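Local coordinates for CEP104 (PDB 5JO8), which is a centriolar protein whose TOG domain, an array of paired helices, probably binds tubulin or microtubules, at residues A[83-88]-A[128-133]; A[75-80]-A[121-126]; A[252-257]-A[268-273]; A[219-224]-A[237-242]. All coordinates share one frame; numbering follows the deposited sequence. Where two conformers were deposited one is given.

Contact 1 of 4, residues A[83-88]-A[128-133]; sequences MLRAAI and TSHCVE
Helices 77-94 and 125-142 run almost parallel here, the axes of 83-88 and 128-133 inclined by 9° and 10.5 Å apart, with Ile88 and Cys131 the closest pair of CA atoms. This is the packing of like-directed helices in neighbouring layers of the TOG domain, an alpha-solenoid of HEAT-like helical pairs, and helix 100-121 runs between them in the chain. Across the gap Arg85 and His130 form a flat stack. The guanidinium of Arg85 lies on the imidazole with the two planes tilted by 23°, and the arginine CD stands over the same ring, 3.5 Å from its centroid, in a CH-pi contact. A bend in the Arg85 chain at chi2, followed by an extended chi3, lays CD and the guanidinium along the ring, and a salt bridge from Arg85 NE to Glu127 secures its polar end. CG of His130 lies opposite its own backbone N (chi1 174°), which sends the ring out toward helix 77-94. There Ile88 CG2 and Leu84 CD2 approach it obliquely. Deeper in, the sulfur of Cys131 packs against two aliphatic side chains: Ile88 CD1 comes to 3.7 Å from Cys131 SG, and Leu84 CD2 to 3.9 Å from the same sulfur. From helix 100-121, Ile113 and Val118 touch Leu84, and Leu110 touches Ile88, so the sulfur sits in an apolar layer shared by three helices. No direct hydrogen bond joins the segments; instead one water donates to Arg85 O at 2.7 Å and lies in the ring plane of His130, 2.8 Å from NE2.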
loop_
_atom_site.group_PDB
_atom_site.type_symbol
_atom_site.label_atom_id
_atom_site.label_comp_id
_atom_site.label_asym_id
_atom_site.label_seq_id
_atom_site.Cartn_x
_atom_site.Cartn_y
_atom_site.Cartn_z
ATOM N N MET A 83 0.273 -21.719 6.463
ATOM C CA MET A 83 -0.878 -21.052 7.047
ATOM C C MET A 83 -0.838 -19.551 6.783
ATOM O O MET A 83 -1.868 -18.952 6.484
ATOM C CB MET A 83 -0.946 -21.322 8.541
ATOM C CG MET A 83 -2.223 -20.838 9.167
ATOM S SD MET A 83 -2.363 -21.398 10.872
ATOM C CE MET A 83 -2.264 -23.170 10.656
ATOM N N LEU A 84 0.344 -18.951 6.903
ATOM C CA LEU A 84 0.502 -17.535 6.594
ATOM C C LEU A 84 0.142 -17.299 5.140
ATOM O O LEU A 84 -0.569 -16.346 4.821
ATOM C CB LEU A 84 1.934 -17.062 6.857
ATOM C CG LEU A 84 2.251 -15.606 6.474
ATOM C CD1 LEU A 84 3.340 -15.057 7.361
ATOM C CD2 LEU A 84 2.643 -15.438 5.001
ATOM N N ARG A 85 0.668 -18.124 4.243
ATOM C CA ARG A 85 0.416 -17.901 2.832
ATOM C C ARG A 85 -1.071 -18.032 2.513
ATOM O O ARG A 85 -1.620 -17.244 1.743
ATOM C CB ARG A 85 1.251 -18.860 1.981
ATOM C CG ARG A 85 2.746 -18.777 2.258
ATOM C CD ARG A 85 3.343 -17.471 1.770
ATOM N NE ARG A 85 4.802 -17.413 1.917
ATOM C CZ ARG A 85 5.668 -17.524 0.915
ATOM N NH1 ARG A 85 5.239 -17.702 -0.327
ATOM N NH2 ARG A 85 6.971 -17.452 1.156
ATOM N N ALA A 86 -1.738 -18.997 3.127
ATOM C CA ALA A 86 -3.162 -19.179 2.901
ATOM C C ALA A 86 -3.961 -17.996 3.462
ATOM O O ALA A 86 -4.947 -17.559 2.863
ATOM C CB ALA A 86 -3.638 -20.492 3.519
ATOM N N ALA A 87 -3.542 -17.494 4.618
ATOM C CA ALA A 87 -4.221 -16.349 5.225
ATOM C C ALA A 87 -4.074 -15.107 4.347
ATOM O O ALA A 87 -5.036 -14.367 4.162
ATOM C CB ALA A 87 -3.675 -16.087 6.628
ATOM N N ILE A 88 -2.876 -14.901 3.803
ATOM C CA ILE A 88 -2.608 -13.765 2.925
ATOM C C ILE A 88 -3.420 -13.870 1.636
ATOM O O ILE A 88 -3.908 -12.864 1.120
ATOM C CB ILE A 88 -1.086 -13.559 2.688
ATOM C CG1 ILE A 88 -0.385 -13.083 3.970
ATOM C CG2 ILE A 88 -0.806 -12.618 1.520
ATOM C CD1 ILE A 88 -0.811 -11.683 4.489
ATOM N N THR A 128 7.502 -11.564 5.876
ATOM C CA THR A 128 6.977 -10.201 6.025
ATOM C C THR A 128 6.873 -9.542 4.659
ATOM O O THR A 128 5.872 -8.887 4.338
ATOM C CB THR A 128 7.902 -9.353 6.886
ATOM O OG1 THR A 128 8.235 -10.087 8.070
ATOM C CG2 THR A 128 7.228 -8.033 7.276
ATOM N N SER A 129 7.923 -9.697 3.860
ATOM C CA SER A 129 7.966 -9.136 2.517
ATOM C C SER A 129 6.821 -9.660 1.662
ATOM O O SER A 129 6.141 -8.889 0.980
ATOM C CB SER A 129 9.302 -9.458 1.848
ATOM O OG SER A 129 9.286 -9.050 0.493
ATOM N N HIS A 130 6.607 -10.970 1.696
ATOM C CA HIS A 130 5.491 -11.583 0.986
ATOM C C HIS A 130 4.157 -10.934 1.400
ATOM O O HIS A 130 3.326 -10.612 0.541
ATOM C CB HIS A 130 5.456 -13.086 1.269
ATOM C CG HIS A 130 4.266 -13.782 0.687
ATOM N ND1 HIS A 130 4.259 -14.295 -0.594
ATOM C CD2 HIS A 130 3.047 -14.054 1.210
ATOM C CE1 HIS A 130 3.088 -14.862 -0.829
ATOM N NE2 HIS A 130 2.332 -14.722 0.248
ATOM N N CYS A 131 3.958 -10.729 2.701
ATOM C CA CYS A 131 2.698 -10.138 3.180
ATOM C C CYS A 131 2.468 -8.761 2.583
ATOM O O CYS A 131 1.353 -8.442 2.152
ATOM C CB CYS A 131 2.678 -10.000 4.700
ATOM S SG CYS A 131 2.686 -11.586 5.583
ATOM N N VAL A 132 3.510 -7.943 2.600
ATOM C CA VAL A 132 3.407 -6.575 2.085
ATOM C C VAL A 132 3.223 -6.593 0.567
ATOM O O VAL A 132 2.337 -5.924 0.038
ATOM C CB VAL A 132 4.613 -5.708 2.490
ATOM C CG1 VAL A 132 4.484 -4.305 1.886
ATOM C CG2 VAL A 132 4.717 -5.614 4.004
ATOM N N GLU A 133 4.035 -7.366 -0.148
ATOM C CA GLU A 133 3.970 -7.362 -1.609
ATOM C C GLU A 133 2.629 -7.857 -2.139
ATOM O O GLU A 133 2.155 -7.379 -3.164
ATOM C CB GLU A 133 5.099 -8.202 -2.209
ATOM C CG GLU A 133 6.502 -7.661 -1.964
ATOM C CD GLU A 133 6.811 -6.398 -2.767
ATOM O OE1 GLU A 133 5.993 -6.006 -3.621
ATOM O OE2 GLU A 133 7.886 -5.803 -2.546
HETATM O O HOH W 1 -0.264 -15.814 -0.175
#

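Contact 2 of 4, residues A[75-80]-A[121-126]; sequences TPKEDL and HKLGKL
Lys77 and His121 supply the polar part of this contact, between the first turn of helix 77-94 and the turn that links helix 100-121 to helix 125-142. Lys77 NZ donates to His121 O at 2.8 Å, approaching from above the carbonyl plane, 40° out of it, with a C=O...N angle of 128°. The lysine chain turns at chi2 before extending, and this carries its amine across to the carbonyl. A water adds a second link: it accepts from Lys77 NZ at 2.8 Å and lies in the plane of the His121 ring, 2.8 Å from ND1. The amine therefore grips both the backbone and, through water, the side chain of one residue.

The apolar part centres on Leu80, whose two methyls lie against the imidazole. CD2 sits over the middle of the ring, 3.7 Å from the His121 centroid and 9° off the normal, a CH-pi contact; CD1 lies nearer the rim, 3.4 Å from His121 ND1. Leu123 packs beside them, its CD2 meeting Leu80 CB at 4.2 Å and also nearing Lys77 CD.

Helix 100-121 ends in a Schellman motif, with Lys122 at positive phi, and Gly124 occupies the N-cap position of helix 125-142. Tyr117 of helix 100-121 adjoins three of these residues: its hydroxyl bonds Leu80 O, its ring meets His121 edge-to-face, and it touches Leu123, so joining helix 77-94 to this turn.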
loop_
_atom_site.group_PDB
_atom_site.type_symbol
_atom_site.label_atom_id
_atom_site.label_comp_id
_atom_site.label_asym_id
_atom_site.label_seq_id
_atom_site.Cartn_x
_atom_site.Cartn_y
_atom_site.Cartn_z
ATOM N N THR A 75 4.427 -25.664 16.545
ATOM C CA THR A 75 3.956 -26.022 15.215
ATOM C C THR A 75 5.141 -26.009 14.254
ATOM O O THR A 75 5.945 -25.073 14.295
ATOM C CB THR A 75 2.915 -24.994 14.710
ATOM O OG1 THR A 75 1.844 -24.869 15.661
ATOM C CG2 THR A 75 2.366 -25.410 13.358
ATOM N N PRO A 76 5.270 -27.047 13.401
ATOM C CA PRO A 76 6.369 -27.068 12.429
ATOM C C PRO A 76 6.381 -25.807 11.584
ATOM O O PRO A 76 5.311 -25.306 11.219
ATOM C CB PRO A 76 6.046 -28.283 11.561
ATOM C CG PRO A 76 5.357 -29.216 12.518
ATOM C CD PRO A 76 4.505 -28.309 13.383
ATOM N N LYS A 77 7.567 -25.291 11.306
ATOM C CA LYS A 77 7.686 -24.023 10.588
ATOM C C LYS A 77 7.018 -24.035 9.218
ATOM O O LYS A 77 6.482 -23.016 8.780
ATOM C CB LYS A 77 9.157 -23.632 10.444
ATOM C CG LYS A 77 9.891 -23.476 11.766
ATOM C CD LYS A 77 9.243 -22.420 12.651
ATOM C CE LYS A 77 10.117 -22.106 13.853
ATOM N NZ LYS A 77 9.414 -21.326 14.902
ATOM N N GLU A 78 7.050 -25.173 8.539
ATOM C CA GLU A 78 6.482 -25.284 7.204
ATOM C C GLU A 78 4.963 -25.104 7.263
ATOM O O GLU A 78 4.373 -24.463 6.390
ATOM C CB GLU A 78 6.866 -26.632 6.572
ATOM C CG GLU A 78 6.347 -26.849 5.156
ATOM C CD GLU A 78 6.924 -25.873 4.137
ATOM O OE1 GLU A 78 7.971 -25.247 4.417
ATOM O OE2 GLU A 78 6.326 -25.738 3.048
ATOM N N ASP A 79 4.348 -25.663 8.301
ATOM C CA ASP A 79 2.915 -25.521 8.529
ATOM C C ASP A 79 2.561 -24.076 8.830
ATOM O O ASP A 79 1.566 -23.558 8.329
ATOM C CB ASP A 79 2.450 -26.386 9.697
ATOM C CG ASP A 79 2.567 -27.874 9.416
ATOM O OD1 ASP A 79 2.750 -28.265 8.241
ATOM O OD2 ASP A 79 2.457 -28.654 10.384
ATOM N N LEU A 80 3.353 -23.440 9.681
ATOM C CA LEU A 80 3.153 -22.023 9.960
ATOM C C LEU A 80 3.315 -21.151 8.714
ATOM O O LEU A 80 2.570 -20.185 8.537
ATOM C CB LEU A 80 4.094 -21.549 11.058
ATOM C CG LEU A 80 3.913 -22.190 12.439
ATOM C CD1 LEU A 80 5.175 -21.969 13.252
ATOM C CD2 LEU A 80 2.679 -21.623 13.155
ATOM N N HIS A 121 6.736 -16.529 15.596
ATOM C CA HIS A 121 7.173 -17.819 15.073
ATOM C C HIS A 121 8.532 -17.770 14.372
ATOM O O HIS A 121 8.985 -18.772 13.815
ATOM C CB HIS A 121 6.107 -18.392 14.133
ATOM C CG HIS A 121 4.809 -18.681 14.819
ATOM N ND1 HIS A 121 4.670 -19.685 15.757
ATOM C CD2 HIS A 121 3.600 -18.079 14.730
ATOM C CE1 HIS A 121 3.428 -19.695 16.206
ATOM N NE2 HIS A 121 2.757 -18.731 15.601
ATOM N N LYS A 122 9.169 -16.602 14.425
ATOM C CA LYS A 122 10.499 -16.383 13.858
ATOM C C LYS A 122 10.579 -16.831 12.403
ATOM O O LYS A 122 11.548 -17.457 12.003
ATOM C CB LYS A 122 11.570 -17.107 14.692
ATOM C CG LYS A 122 11.629 -16.661 16.151
ATOM C CD LYS A 122 12.534 -17.574 16.975
ATOM C CE LYS A 122 12.359 -17.334 18.470
ATOM N NZ LYS A 122 13.181 -18.274 19.285
ATOM N N LEU A 123 9.564 -16.501 11.614
ATOM C CA LEU A 123 9.474 -16.994 10.245
ATOM C C LEU A 123 10.427 -16.287 9.282
ATOM O O LEU A 123 10.724 -16.803 8.208
ATOM C CB LEU A 123 8.036 -16.886 9.727
ATOM C CG LEU A 123 7.070 -17.825 10.446
ATOM C CD1 LEU A 123 5.697 -17.787 9.787
ATOM C CD2 LEU A 123 7.608 -19.251 10.492
ATOM N N GLY A 124 10.889 -15.103 9.667
ATOM C CA GLY A 124 11.860 -14.383 8.854
ATOM C C GLY A 124 11.231 -13.311 7.992
ATOM O O GLY A 124 10.035 -13.391 7.668
ATOM N N LYS A 125 12.059 -12.360 7.571
ATOM C CA LYS A 125 11.570 -11.163 6.899
ATOM C C LYS A 125 11.149 -11.429 5.460
ATOM O O LYS A 125 10.445 -10.606 4.865
ATOM C CB LYS A 125 12.586 -10.019 6.975
ATOM C CG LYS A 125 13.001 -9.634 8.394
ATOM C CD LYS A 125 11.829 -9.577 9.375
ATOM C CE LYS A 125 10.930 -8.379 9.115
ATOM N NZ LYS A 125 11.618 -7.064 9.384
ATOM N N LEU A 126 11.544 -12.565 4.895
ATOM C CA LEU A 126 11.010 -12.972 3.595
ATOM C C LEU A 126 9.485 -13.098 3.679
ATOM O O LEU A 126 8.769 -12.710 2.749
ATOM C CB LEU A 126 11.664 -14.290 3.116
ATOM C CG LEU A 126 11.359 -14.899 1.741
ATOM C CD1 LEU A 126 12.367 -16.004 1.469
ATOM C CD2 LEU A 126 9.957 -15.477 1.600
HETATM O O HOH W 2 7.021 -21.081 16.352
#

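Contact 3 of 4, residues A[252-257]-A[268-273]; sequences EYLPPD and KTLFDG
Phe271 of the C-terminal helix 265-276 packs against the extended segment 254-257, which leaves helix 247-253 through two consecutive prolines. The pairing probably extends the HEAT-like alpha-solenoid of the TOG domain by a last helix at its C-terminal end. Its tight part is the phenyl ring. Asp257 CB stands almost exactly over the ring centre, 3.6 Å from the Phe271 centroid and 1° off the normal, and the carboxylate continues over the rim with its plane only 8° from that of the ring; Asp257 OD1 comes to 3.4 Å from Phe271 CD2. The aspartate reaches this position with CG anti to its backbone N (chi1 -176°). Arg262 holds the carboxylate in place through a salt bridge to OD1, and makes another to Asp272.

Away from the ring, between the leucines, the packing is looser. Leu254 and Leu270 meet end to end in the interior, with Leu254 CD1 4.1 Å from Leu270 CD2, beside Thr221 and Ile239 of the preceding helices. The ring contact instead reaches the surface through Asp257; on this solvent side Pro256 turns away, and Lys268 makes a long, weak salt bridge to Asp272 along the helix. The tight part also includes backbone: Pro255 O meets the ring edge near its plane, 3.2 Å from Phe271 CZ.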
loop_
_atom_site.group_PDB
_atom_site.type_symbol
_atom_site.label_atom_id
_atom_site.label_comp_id
_atom_site.label_asym_id
_atom_site.label_seq_id
_atom_site.Cartn_x
_atom_site.Cartn_y
_atom_site.Cartn_z
ATOM N N GLU A 252 19.802 20.466 -10.755
ATOM C CA GLU A 252 20.502 19.627 -11.724
ATOM C C GLU A 252 19.565 18.614 -12.370
ATOM O O GLU A 252 19.842 18.110 -13.455
ATOM C CB GLU A 252 21.679 18.918 -11.054
ATOM C CG GLU A 252 22.885 19.828 -10.812
ATOM C CD GLU A 252 23.767 19.332 -9.682
ATOM O OE1 GLU A 252 23.503 18.227 -9.159
ATOM O OE2 GLU A 252 24.717 20.056 -9.309
ATOM N N TYR A 253 18.451 18.322 -11.709
ATOM C CA TYR A 253 17.522 17.333 -12.230
ATOM C C TYR A 253 16.592 17.949 -13.258
ATOM O O TYR A 253 16.318 17.363 -14.312
ATOM C CB TYR A 253 16.702 16.716 -11.085
ATOM C CG TYR A 253 15.974 15.452 -11.482
ATOM C CD1 TYR A 253 16.599 14.217 -11.379
ATOM C CD2 TYR A 253 14.675 15.485 -11.970
ATOM C CE1 TYR A 253 15.947 13.044 -11.758
ATOM C CE2 TYR A 253 14.011 14.318 -12.351
ATOM C CZ TYR A 253 14.657 13.104 -12.233
ATOM O OH TYR A 253 14.017 11.944 -12.605
ATOM N N LEU A 254 16.089 19.139 -12.927
ATOM C CA LEU A 254 15.040 19.771 -13.695
ATOM C C LEU A 254 15.605 20.350 -14.970
ATOM O O LEU A 254 16.829 20.531 -15.090
ATOM C CB LEU A 254 14.382 20.868 -12.845
ATOM C CG LEU A 254 13.608 20.342 -11.635
ATOM C CD1 LEU A 254 13.341 21.470 -10.654
ATOM C CD2 LEU A 254 12.290 19.696 -12.067
ATOM N N PRO A 255 14.720 20.633 -15.938
ATOM C CA PRO A 255 15.151 21.389 -17.114
ATOM C C PRO A 255 15.697 22.738 -16.682
ATOM O O PRO A 255 15.307 23.240 -15.621
ATOM C CB PRO A 255 13.847 21.574 -17.904
ATOM C CG PRO A 255 12.734 21.316 -16.908
ATOM C CD PRO A 255 13.290 20.268 -16.007
ATOM N N PRO A 256 16.586 23.328 -17.486
ATOM C CA PRO A 256 17.143 24.624 -17.097
ATOM C C PRO A 256 16.112 25.752 -17.187
ATOM O O PRO A 256 15.209 25.728 -18.017
ATOM C CB PRO A 256 18.298 24.827 -18.080
ATOM C CG PRO A 256 17.995 23.939 -19.235
ATOM C CD PRO A 256 17.213 22.781 -18.702
ATOM N N ASP A 257 16.240 26.720 -16.292
ATOM C CA ASP A 257 15.310 27.835 -16.244
ATOM C C ASP A 257 15.623 28.788 -17.392
ATOM O O ASP A 257 16.771 29.162 -17.593
ATOM C CB ASP A 257 15.447 28.541 -14.893
ATOM C CG ASP A 257 14.446 29.671 -14.704
ATOM O OD1 ASP A 257 13.485 29.790 -15.502
ATOM O OD2 ASP A 257 14.618 30.428 -13.725
ATOM N N LYS A 268 7.282 28.452 -14.260
ATOM C CA LYS A 268 7.300 29.773 -13.653
ATOM C C LYS A 268 7.065 29.630 -12.140
ATOM O O LYS A 268 7.842 30.132 -11.333
ATOM C CB LYS A 268 6.249 30.674 -14.309
ATOM C CG LYS A 268 6.224 32.092 -13.779
ATOM C CD LYS A 268 5.166 32.926 -14.488
ATOM C CE LYS A 268 4.851 34.194 -13.712
ATOM N NZ LYS A 268 6.039 35.083 -13.578
ATOM N N THR A 269 6.024 28.897 -11.755
ATOM C CA THR A 269 5.748 28.655 -10.339
ATOM C C THR A 269 6.923 27.966 -9.632
ATOM O O THR A 269 7.327 28.357 -8.537
ATOM C CB THR A 269 4.468 27.810 -10.162
ATOM O OG1 THR A 269 3.349 28.508 -10.722
ATOM C CG2 THR A 269 4.200 27.530 -8.686
ATOM N N LEU A 270 7.469 26.935 -10.270
ATOM C CA LEU A 270 8.578 26.177 -9.710
ATOM C C LEU A 270 9.802 27.061 -9.469
ATOM O O LEU A 270 10.321 27.139 -8.350
ATOM C CB LEU A 270 8.943 25.028 -10.660
ATOM C CG LEU A 270 9.561 23.732 -10.134
ATOM C CD1 LEU A 270 8.845 23.234 -8.889
ATOM C CD2 LEU A 270 9.502 22.675 -11.226
ATOM N N PHE A 271 10.271 27.724 -10.526
ATOM C CA PHE A 271 11.504 28.510 -10.429
ATOM C C PHE A 271 11.340 29.775 -9.573
ATOM O O PHE A 271 12.221 30.095 -8.769
ATOM C CB PHE A 271 12.085 28.812 -11.819
ATOM C CG PHE A 271 12.625 27.594 -12.525
ATOM C CD1 PHE A 271 13.660 26.859 -11.970
ATOM C CD2 PHE A 271 12.097 27.188 -13.737
ATOM C CE1 PHE A 271 14.154 25.733 -12.611
ATOM C CE2 PHE A 271 12.593 26.066 -14.391
ATOM C CZ PHE A 271 13.618 25.336 -13.822
ATOM N N ASP A 272 10.208 30.463 -9.709
ATOM C CA ASP A 272 9.926 31.601 -8.823
ATOM C C ASP A 272 9.870 31.148 -7.372
ATOM O O ASP A 272 10.364 31.836 -6.474
ATOM C CB ASP A 272 8.613 32.291 -9.183
ATOM C CG ASP A 272 8.720 33.132 -10.429
ATOM O OD1 ASP A 272 9.860 33.431 -10.854
ATOM O OD2 ASP A 272 7.660 33.493 -10.977
ATOM N N GLY A 273 9.256 29.986 -7.151
ATOM C CA GLY A 273 9.166 29.415 -5.823
ATOM C C GLY A 273 10.539 29.134 -5.256
ATOM O O GLY A 273 10.796 29.407 -4.087
#

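Contact 4 of 4, residues A[219-224]-A[237-242]; sequences FATGAL and RIIFGM
Ile239 has CG1 opposite its carbonyl carbon (chi1 -66°) and an extended chi2 of 165°, a conformation that carries CD1 out over Ala220 to the end of Leu224. Leu224, with chi2 likewise extended, reaches back from the opposite segment, and the two side chains meet tip to tip, Leu224 CD1 lying 3.8 Å from Ile239 CD1. The contact joins two consecutive, roughly antiparallel helices, 213-223 and 229-245, of the HEAT-like alpha-solenoid, with the axes of 219-223 and 237-242 separated by 9.8 Å and crossing at -144°.

At the point of closest backbone approach stands Ala220. Its methyl touches two isoleucines, with Ala220 CB 3.6 Å from Ile239 CG1 and 4.0 Å from Ile238 CG2. The interface is wholly apolar and mostly buried. Thr221 turns only its methyl CG2 to Ile239, while its hydroxyl bonds to Met217 O in the preceding turn. Val194 and Val197 of helix 187-204 pack on Phe219, extending the same apolar layer to the previous helix. At that end Ile238 CD1 meets the phenyl group near its plane, 4.4 Å from Phe219 CE2.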
loop_
_atom_site.group_PDB
_atom_site.type_symbol
_atom_site.label_atom_id
_atom_site.label_comp_id
_atom_site.label_asym_id
_atom_site.label_seq_id
_atom_site.Cartn_x
_atom_site.Cartn_y
_atom_site.Cartn_z
ATOM N N PHE A 219 9.358 10.469 -9.600
ATOM C CA PHE A 219 7.925 10.410 -9.319
ATOM C C PHE A 219 7.246 11.776 -9.429
ATOM O O PHE A 219 6.256 11.933 -10.147
ATOM C CB PHE A 219 7.670 9.810 -7.933
ATOM C CG PHE A 219 6.235 9.899 -7.500
ATOM C CD1 PHE A 219 5.293 9.003 -7.980
ATOM C CD2 PHE A 219 5.814 10.908 -6.629
ATOM C CE1 PHE A 219 3.960 9.092 -7.592
ATOM C CE2 PHE A 219 4.486 11.000 -6.236
ATOM C CZ PHE A 219 3.559 10.091 -6.712
ATOM N N ALA A 220 7.787 12.760 -8.714
ATOM C CA ALA A 220 7.177 14.088 -8.644
ATOM C C ALA A 220 7.150 14.772 -10.005
ATOM O O ALA A 220 6.150 15.397 -10.363
ATOM C CB ALA A 220 7.910 14.954 -7.628
ATOM N N THR A 221 8.231 14.654 -10.773
ATOM C CA THR A 221 8.251 15.324 -12.066
ATOM C C THR A 221 7.282 14.621 -13.019
ATOM O O THR A 221 6.661 15.259 -13.872
ATOM C CB THR A 221 9.673 15.447 -12.672
ATOM O OG1 THR A 221 10.258 14.150 -12.817
ATOM C CG2 THR A 221 10.569 16.313 -11.789
ATOM N N GLY A 222 7.125 13.313 -12.851
ATOM C CA GLY A 222 6.104 12.594 -13.587
ATOM C C GLY A 222 4.716 13.114 -13.252
ATOM O O GLY A 222 3.893 13.338 -14.142
ATOM N N ALA A 223 4.462 13.315 -11.960
ATOM C CA ALA A 223 3.162 13.784 -11.492
ATOM C C ALA A 223 2.830 15.206 -11.968
ATOM O O ALA A 223 1.661 15.579 -12.018
ATOM C CB ALA A 223 3.075 13.694 -9.961
ATOM N N LEU A 224 3.858 15.984 -12.313
ATOM C CA LEU A 224 3.654 17.345 -12.819
ATOM C C LEU A 224 2.961 17.325 -14.170
ATOM O O LEU A 224 2.423 18.342 -14.612
ATOM C CB LEU A 224 4.986 18.084 -12.955
ATOM C CG LEU A 224 5.732 18.496 -11.685
ATOM C CD1 LEU A 224 7.067 19.143 -12.027
ATOM C CD2 LEU A 224 4.868 19.430 -10.851
ATOM N N ARG A 237 4.605 20.709 -4.201
ATOM C CA ARG A 237 4.938 20.739 -2.777
ATOM C C ARG A 237 6.057 19.767 -2.433
ATOM O O ARG A 237 6.941 20.074 -1.633
ATOM C CB ARG A 237 3.712 20.430 -1.917
ATOM C CG ARG A 237 2.625 21.483 -2.018
ATOM C CD ARG A 237 1.781 21.527 -0.750
ATOM N NE ARG A 237 1.144 20.250 -0.435
ATOM C CZ ARG A 237 -0.082 19.905 -0.820
ATOM N NH1 ARG A 237 -0.810 20.740 -1.551
ATOM N NH2 ARG A 237 -0.585 18.724 -0.477
ATOM N N ILE A 238 6.032 18.592 -3.058
ATOM C CA ILE A 238 7.052 17.588 -2.821
ATOM C C ILE A 238 8.403 18.123 -3.284
ATOM O O ILE A 238 9.402 18.033 -2.567
ATOM C CB ILE A 238 6.672 16.274 -3.522
ATOM C CG1 ILE A 238 5.536 15.568 -2.774
ATOM C CG2 ILE A 238 7.877 15.343 -3.643
ATOM C CD1 ILE A 238 4.870 14.470 -3.578
ATOM N N ILE A 239 8.416 18.699 -4.477
ATOM C CA ILE A 239 9.646 19.237 -5.036
ATOM C C ILE A 239 10.183 20.404 -4.203
ATOM O O ILE A 239 11.380 20.465 -3.919
ATOM C CB ILE A 239 9.473 19.597 -6.514
ATOM C CG1 ILE A 239 9.234 18.319 -7.323
ATOM C CG2 ILE A 239 10.719 20.329 -7.043
ATOM C CD1 ILE A 239 8.704 18.563 -8.699
ATOM N N PHE A 240 9.301 21.317 -3.801
ATOM C CA PHE A 240 9.717 22.450 -2.979
ATOM C C PHE A 240 10.303 21.966 -1.658
ATOM O O PHE A 240 11.290 22.505 -1.169
ATOM C CB PHE A 240 8.539 23.389 -2.705
ATOM C CG PHE A 240 8.159 24.254 -3.874
ATOM C CD1 PHE A 240 9.133 24.874 -4.646
ATOM C CD2 PHE A 240 6.830 24.462 -4.196
ATOM C CE1 PHE A 240 8.779 25.687 -5.719
ATOM C CE2 PHE A 240 6.469 25.272 -5.264
ATOM C CZ PHE A 240 7.445 25.880 -6.030
ATOM N N GLY A 241 9.686 20.942 -1.081
ATOM C CA GLY A 241 10.196 20.346 0.139
ATOM C C GLY A 241 11.616 19.833 -0.033
ATOM O O GLY A 241 12.495 20.089 0.794
ATOM N N MET A 242 11.839 19.114 -1.127
ATOM C CA MET A 242 13.150 18.561 -1.435
ATOM C C MET A 242 14.167 19.663 -1.701
ATOM O O MET A 242 15.321 19.564 -1.283
ATOM C CB MET A 242 13.069 17.652 -2.663
ATOM C CG MET A 242 12.110 16.495 -2.516
ATOM S SD MET A 242 12.963 14.950 -2.199
ATOM C CE MET A 242 13.465 15.187 -0.504
#

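From the N terminus, contact 2 opens first at 75-80, and contact 1 opens at 83-88, farther along helix 77-94. Contact 2 closes at 121-126 and contact 1 at 128-133, so the two cross; they touch through Arg85 and Leu126, and the chain enclosed by each includes all or nearly all of helix 100-121, while both tie helix 77-94 to helix 125-142. Beyond the middle of the solenoid, contact 4 closes the short hairpin between helices 213-223 and 229-245. Contact 3 follows in series, closing the loop between helices 247-253 and 265-276. Phe240 packs against helix 265-276 and Tyr253 against Thr221, joining contacts 3 and 4. The centres of contacts 1 and 3 are about 43 Å apart.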